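Local coordinates for putative acyl-CoA thioester hydrolase YbhC (Escherichia coli K-12, PDB 3GRH), which is a putative thioesterase of the outer membrane that belongs to the pectinesterase family yet neither binds pectin nor shows pectinesterase activity, at residues Glu116-Gly128 against Lys166-Asp178. Sequence-based numbering, arbitrary orientation.
Sequences EYQGTVYVPAAPG and KYMPGKPAWYMYD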
loop_
_atom_site.group_PDB
_atom_site.type_symbol
_atom_site.label_atom_id
_atom_site.label_comp_id
_atom_site.label_asym_id
_atom_site.label_seq_id
_atom_site.Cartn_x
_atom_site.Cartn_y
_atom_site.Cartn_z
ATOM N N GLU A 116 18.819 13.306 2.423
ATOM C CA GLU A 116 17.455 13.675 2.643
ATOM C C GLU A 116 17.071 14.463 1.420
ATOM O O GLU A 116 17.758 15.414 1.001
ATOM C CB GLU A 116 17.348 14.556 3.909
ATOM C CG GLU A 116 17.488 13.835 5.230
ATOM C CD GLU A 116 18.899 13.328 5.513
ATOM O OE1 GLU A 116 19.887 14.075 5.217
ATOM O OE2 GLU A 116 19.006 12.181 6.045
ATOM N N TYR A 117 15.947 14.094 0.845
ATOM C CA TYR A 117 15.455 14.656 -0.419
ATOM C C TYR A 117 14.038 15.168 -0.160
ATOM O O TYR A 117 13.119 14.413 -0.095
ATOM C CB TYR A 117 15.502 13.584 -1.514
ATOM C CG TYR A 117 16.919 13.104 -1.768
ATOM C CD1 TYR A 117 17.762 13.793 -2.611
ATOM C CD2 TYR A 117 17.386 11.983 -1.181
ATOM C CE1 TYR A 117 19.078 13.374 -2.807
ATOM C CE2 TYR A 117 18.697 11.598 -1.347
ATOM C CZ TYR A 117 19.517 12.309 -2.161
ATOM O OH TYR A 117 20.810 11.859 -2.325
ATOM N N GLN A 118 13.916 16.475 0.009
ATOM C CA GLN A 118 12.591 17.053 0.311
ATOM C C GLN A 118 11.875 17.354 -1.023
ATOM O O GLN A 118 12.406 17.995 -1.913
ATOM C CB GLN A 118 12.708 18.339 1.161
ATOM C CG GLN A 118 11.316 18.956 1.535
ATOM C CD GLN A 118 11.314 20.385 2.106
ATOM O OE1 GLN A 118 11.968 21.317 1.578
ATOM N NE2 GLN A 118 10.538 20.581 3.156
ATOM N N GLY A 119 10.645 16.889 -1.159
ATOM C CA GLY A 119 9.807 17.233 -2.277
ATOM C C GLY A 119 9.108 16.010 -2.821
ATOM O O GLY A 119 9.515 14.864 -2.591
ATOM N N THR A 120 8.063 16.264 -3.593
ATOM C CA THR A 120 7.339 15.217 -4.234
ATOM C C THR A 120 8.163 14.508 -5.289
ATOM O O THR A 120 9.070 15.098 -5.896
ATOM C CB THR A 120 6.065 15.780 -4.876
ATOM O OG1 THR A 120 6.413 16.868 -5.726
ATOM C CG2 THR A 120 5.003 16.190 -3.848
ATOM N N VAL A 121 7.757 13.263 -5.615
ATOM C CA VAL A 121 8.347 12.532 -6.763
ATOM C C VAL A 121 7.111 11.961 -7.436
ATOM O O VAL A 121 6.393 11.132 -6.870
ATOM C CB VAL A 121 9.234 11.410 -6.318
ATOM C CG1 VAL A 121 9.716 10.602 -7.516
ATOM C CG2 VAL A 121 10.428 11.914 -5.519
ATOM N N TYR A 122 6.872 12.392 -8.652
ATOM C CA TYR A 122 5.757 11.893 -9.473
ATOM C C TYR A 122 6.367 11.126 -10.636
ATOM O O TYR A 122 7.214 11.642 -11.390
ATOM C CB TYR A 122 4.981 13.040 -10.017
ATOM C CG TYR A 122 4.068 13.793 -9.070
ATOM C CD1 TYR A 122 3.966 13.461 -7.710
ATOM C CD2 TYR A 122 3.404 14.891 -9.522
ATOM C CE1 TYR A 122 3.183 14.182 -6.854
ATOM C CE2 TYR A 122 2.646 15.611 -8.662
ATOM C CZ TYR A 122 2.507 15.227 -7.376
ATOM O OH TYR A 122 1.674 15.976 -6.509
ATOM N N VAL A 123 5.978 9.853 -10.749
ATOM C CA VAL A 123 6.544 8.976 -11.806
ATOM C C VAL A 123 5.400 8.681 -12.747
ATOM O O VAL A 123 4.470 7.990 -12.391
ATOM C CB VAL A 123 7.114 7.659 -11.270
ATOM C CG1 VAL A 123 7.900 6.915 -12.364
ATOM C CG2 VAL A 123 8.109 7.936 -10.119
ATOM N N PRO A 124 5.441 9.202 -13.950
ATOM C CA PRO A 124 4.301 9.042 -14.858
ATOM C C PRO A 124 4.241 7.720 -15.542
ATOM O O PRO A 124 5.177 6.917 -15.519
ATOM C CB PRO A 124 4.534 10.193 -15.862
ATOM C CG PRO A 124 5.952 10.323 -15.880
ATOM C CD PRO A 124 6.412 10.166 -14.509
ATOM N N ALA A 125 3.056 7.441 -16.058
ATOM C CA ALA A 125 2.905 6.318 -16.974
ATOM C C ALA A 125 3.862 6.536 -18.156
ATOM O O ALA A 125 4.057 7.655 -18.646
ATOM C CB ALA A 125 1.455 6.205 -17.418
ATOM N N ALA A 126 4.506 5.439 -18.563
ATOM C CA ALA A 126 5.524 5.486 -19.597
ATOM C C ALA A 126 5.603 4.099 -20.168
ATOM O O ALA A 126 5.247 3.166 -19.511
ATOM C CB ALA A 126 6.844 5.832 -18.977
ATOM N N PRO A 127 6.107 3.983 -21.377
ATOM C CA PRO A 127 6.320 2.687 -22.002
ATOM C C PRO A 127 7.314 1.770 -21.331
ATOM O O PRO A 127 7.226 0.522 -21.539
ATOM C CB PRO A 127 6.874 3.061 -23.361
ATOM C CG PRO A 127 7.327 4.460 -23.276
ATOM C CD PRO A 127 6.409 5.088 -22.302
ATOM N N GLY A 128 8.303 2.338 -20.657
ATOM C CA GLY A 128 9.292 1.578 -19.949
ATOM C C GLY A 128 9.169 1.737 -18.421
ATOM O O GLY A 128 8.641 2.777 -17.911
ATOM N N LYS A 166 9.172 23.339 -10.791
ATOM C CA LYS A 166 9.364 21.916 -10.756
ATOM C C LYS A 166 8.435 21.196 -11.729
ATOM O O LYS A 166 8.841 20.254 -12.420
ATOM C CB LYS A 166 9.084 21.436 -9.336
ATOM C CG LYS A 166 9.380 20.027 -9.142
ATOM C CD LYS A 166 9.277 19.650 -7.683
ATOM C CE LYS A 166 9.590 18.150 -7.476
ATOM N NZ LYS A 166 9.744 17.843 -5.976
ATOM N N TYR A 167 7.177 21.606 -11.736
ATOM C CA TYR A 167 6.158 21.069 -12.629
ATOM C C TYR A 167 5.676 22.214 -13.482
ATOM O O TYR A 167 5.279 23.274 -13.007
ATOM C CB TYR A 167 4.975 20.445 -11.842
ATOM C CG TYR A 167 5.415 19.355 -10.930
ATOM C CD1 TYR A 167 5.747 18.098 -11.416
ATOM C CD2 TYR A 167 5.491 19.556 -9.554
ATOM C CE1 TYR A 167 6.215 17.143 -10.603
ATOM C CE2 TYR A 167 5.902 18.584 -8.717
ATOM C CZ TYR A 167 6.266 17.346 -9.226
ATOM O OH TYR A 167 6.748 16.358 -8.416
ATOM N N MET A 168 5.780 21.998 -14.791
ATOM C CA MET A 168 5.362 22.948 -15.806
ATOM C C MET A 168 4.819 22.153 -17.008
ATOM O O MET A 168 5.166 21.005 -17.207
ATOM C CB MET A 168 6.540 23.763 -16.339
ATOM C CG MET A 168 7.417 24.415 -15.331
ATOM S SD MET A 168 8.515 25.563 -16.139
ATOM C CE MET A 168 7.415 26.998 -16.409
ATOM N N PRO A 169 3.933 22.737 -17.795
ATOM C CA PRO A 169 3.474 22.084 -18.977
ATOM C C PRO A 169 4.693 21.695 -19.802
ATOM O O PRO A 169 5.667 22.436 -19.933
ATOM C CB PRO A 169 2.662 23.158 -19.681
ATOM C CG PRO A 169 2.269 24.059 -18.649
ATOM C CD PRO A 169 3.326 24.063 -17.634
ATOM N N GLY A 170 4.686 20.521 -20.330
ATOM C CA GLY A 170 5.873 20.158 -21.110
ATOM C C GLY A 170 6.959 19.513 -20.310
ATOM O O GLY A 170 7.925 18.978 -20.905
ATOM N N LYS A 171 6.875 19.500 -18.976
ATOM C CA LYS A 171 7.752 18.598 -18.263
ATOM C C LYS A 171 6.965 17.321 -18.005
ATOM O O LYS A 171 5.737 17.340 -17.989
ATOM C CB LYS A 171 8.303 19.194 -16.946
ATOM C CG LYS A 171 9.174 20.444 -17.050
ATOM C CD LYS A 171 9.673 20.827 -15.648
ATOM C CE LYS A 171 10.574 22.021 -15.621
ATOM N NZ LYS A 171 11.431 22.006 -14.351
ATOM N N PRO A 172 7.666 16.180 -17.804
ATOM C CA PRO A 172 6.989 14.995 -17.410
ATOM C C PRO A 172 6.203 15.193 -16.087
ATOM O O PRO A 172 6.525 15.999 -15.175
ATOM C CB PRO A 172 8.133 13.961 -17.182
ATOM C CG PRO A 172 9.196 14.467 -18.121
ATOM C CD PRO A 172 9.088 15.980 -17.976
ATOM N N ALA A 173 5.123 14.485 -16.027
ATOM C CA ALA A 173 4.317 14.431 -14.847
ATOM C C ALA A 173 3.426 15.629 -14.757
ATOM O O ALA A 173 2.686 15.800 -13.791
ATOM C CB ALA A 173 5.149 14.239 -13.476
ATOM N N TRP A 174 3.446 16.508 -15.759
ATOM C CA TRP A 174 2.462 17.602 -15.753
ATOM C C TRP A 174 1.031 17.149 -15.567
ATOM O O TRP A 174 0.285 17.791 -14.827
ATOM C CB TRP A 174 2.543 18.408 -17.053
ATOM C CG TRP A 174 1.540 19.533 -17.078
ATOM C CD1 TRP A 174 0.460 19.619 -17.822
ATOM C CD2 TRP A 174 1.529 20.662 -16.196
ATOM N NE1 TRP A 174 -0.225 20.783 -17.538
ATOM C CE2 TRP A 174 0.412 21.431 -16.515
ATOM C CE3 TRP A 174 2.365 21.089 -15.166
ATOM C CZ2 TRP A 174 0.108 22.612 -15.849
ATOM C CZ3 TRP A 174 2.076 22.284 -14.525
ATOM C CH2 TRP A 174 0.961 23.001 -14.847
ATOM N N TYR A 175 0.627 16.101 -16.288
ATOM C CA TYR A 175 -0.763 15.696 -16.233
ATOM C C TYR A 175 -1.157 15.339 -14.797
ATOM O O TYR A 175 -2.321 15.518 -14.390
ATOM C CB TYR A 175 -1.038 14.581 -17.220
ATOM C CG TYR A 175 -0.584 13.222 -16.801
ATOM C CD1 TYR A 175 -1.450 12.359 -16.159
ATOM C CD2 TYR A 175 0.669 12.761 -17.146
ATOM C CE1 TYR A 175 -1.016 11.122 -15.734
ATOM C CE2 TYR A 175 1.109 11.476 -16.776
ATOM C CZ TYR A 175 0.264 10.648 -16.078
ATOM O OH TYR A 175 0.716 9.405 -15.704
ATOM N N MET A 176 -0.204 14.769 -14.052
ATOM C CA MET A 176 -0.401 14.377 -12.629
ATOM C C MET A 176 -0.578 15.622 -11.750
ATOM O O MET A 176 -1.581 15.782 -11.035
ATOM C CB MET A 176 0.777 13.538 -12.153
ATOM C CG MET A 176 0.811 12.202 -12.848
ATOM S SD MET A 176 2.281 11.194 -12.601
ATOM C CE MET A 176 1.995 10.623 -10.934
ATOM N N TYR A 177 0.365 16.552 -11.852
ATOM C CA TYR A 177 0.328 17.769 -11.094
ATOM C C TYR A 177 -0.906 18.544 -11.426
ATOM O O TYR A 177 -1.568 19.035 -10.520
ATOM C CB TYR A 177 1.548 18.584 -11.379
ATOM C CG TYR A 177 1.542 19.894 -10.668
ATOM C CD1 TYR A 177 1.843 19.933 -9.296
ATOM C CD2 TYR A 177 1.181 21.052 -11.306
ATOM C CE1 TYR A 177 1.801 21.116 -8.609
ATOM C CE2 TYR A 177 1.164 22.220 -10.638
ATOM C CZ TYR A 177 1.488 22.253 -9.293
ATOM O OH TYR A 177 1.412 23.526 -8.673
ATOM N N ASP A 178 -1.221 18.654 -12.709
ATOM C CA ASP A 178 -2.358 19.499 -13.164
ATOM C C ASP A 178 -3.700 18.978 -12.687
ATOM O O ASP A 178 -4.591 19.742 -12.378
ATOM C CB ASP A 178 -2.354 19.569 -14.672
ATOM C CG ASP A 178 -3.191 20.674 -15.230
ATOM O OD1 ASP A 178 -3.328 21.756 -14.615
ATOM O OD2 ASP A 178 -3.689 20.412 -16.340
HETATM O O HOH W 1 12.303 18.597 -5.193
HETATM O O HOH W 2 7.958 19.169 -4.314
#
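K166 reaches T120 on one of the first coils of the right-handed parallel beta-helix of the pectinesterase family, where the loop and helix of 166-178 pack on the outside of strand 115-123. With CG anti to the backbone N (chi1 -174°) and the chain extended beyond it, the lysine puts NZ 2.8 Å from T120 O, in the carbonyl plane and on a lone pair. Two waters also accept from NZ; one takes the N-H of T120, the other weakly bridges to Q118 O. Next, Y167 receives the T120 hydroxyl: OG1 lies in the plane of the tyrosine ring at its edge and donates to OH over 2.8 Å. Q93 of helix 92-100 grips the same phenol through OE1, which also bonds Y122 N, so the buried hydroxyl has two partners, T120 and Q93. The Y167 ring lies near parallel to that of Y122, planes at 26°, but slid so far that its OH sits over the rim of the Y122 face. A phenylalanine in place of Y167 would probably leave the T120 hydroxyl and Q93 without this shared partner. P172 merely brushes P124, whereas A173, at the N-cap of helix 174-181, presses CB against Y122 CB at 3.7 Å. Y175 reaches past the C-terminal end of strand 115-123, CE2 against P124 CB, and its OH, also bonded to Q199 OE1, accepts A125 N-H at 3.1 Å and a nearly straight 167°. The M176 chain, bent at its last torsion, lays SD against P124 CA and CE near Y122 CB. W197, edge-to-face with Y122, and W157 of helix 154-161 add further cover. Last, the backbone of Y177 meets the Y122 ring at its edge, CA 4.0 Å from Y122 CE2.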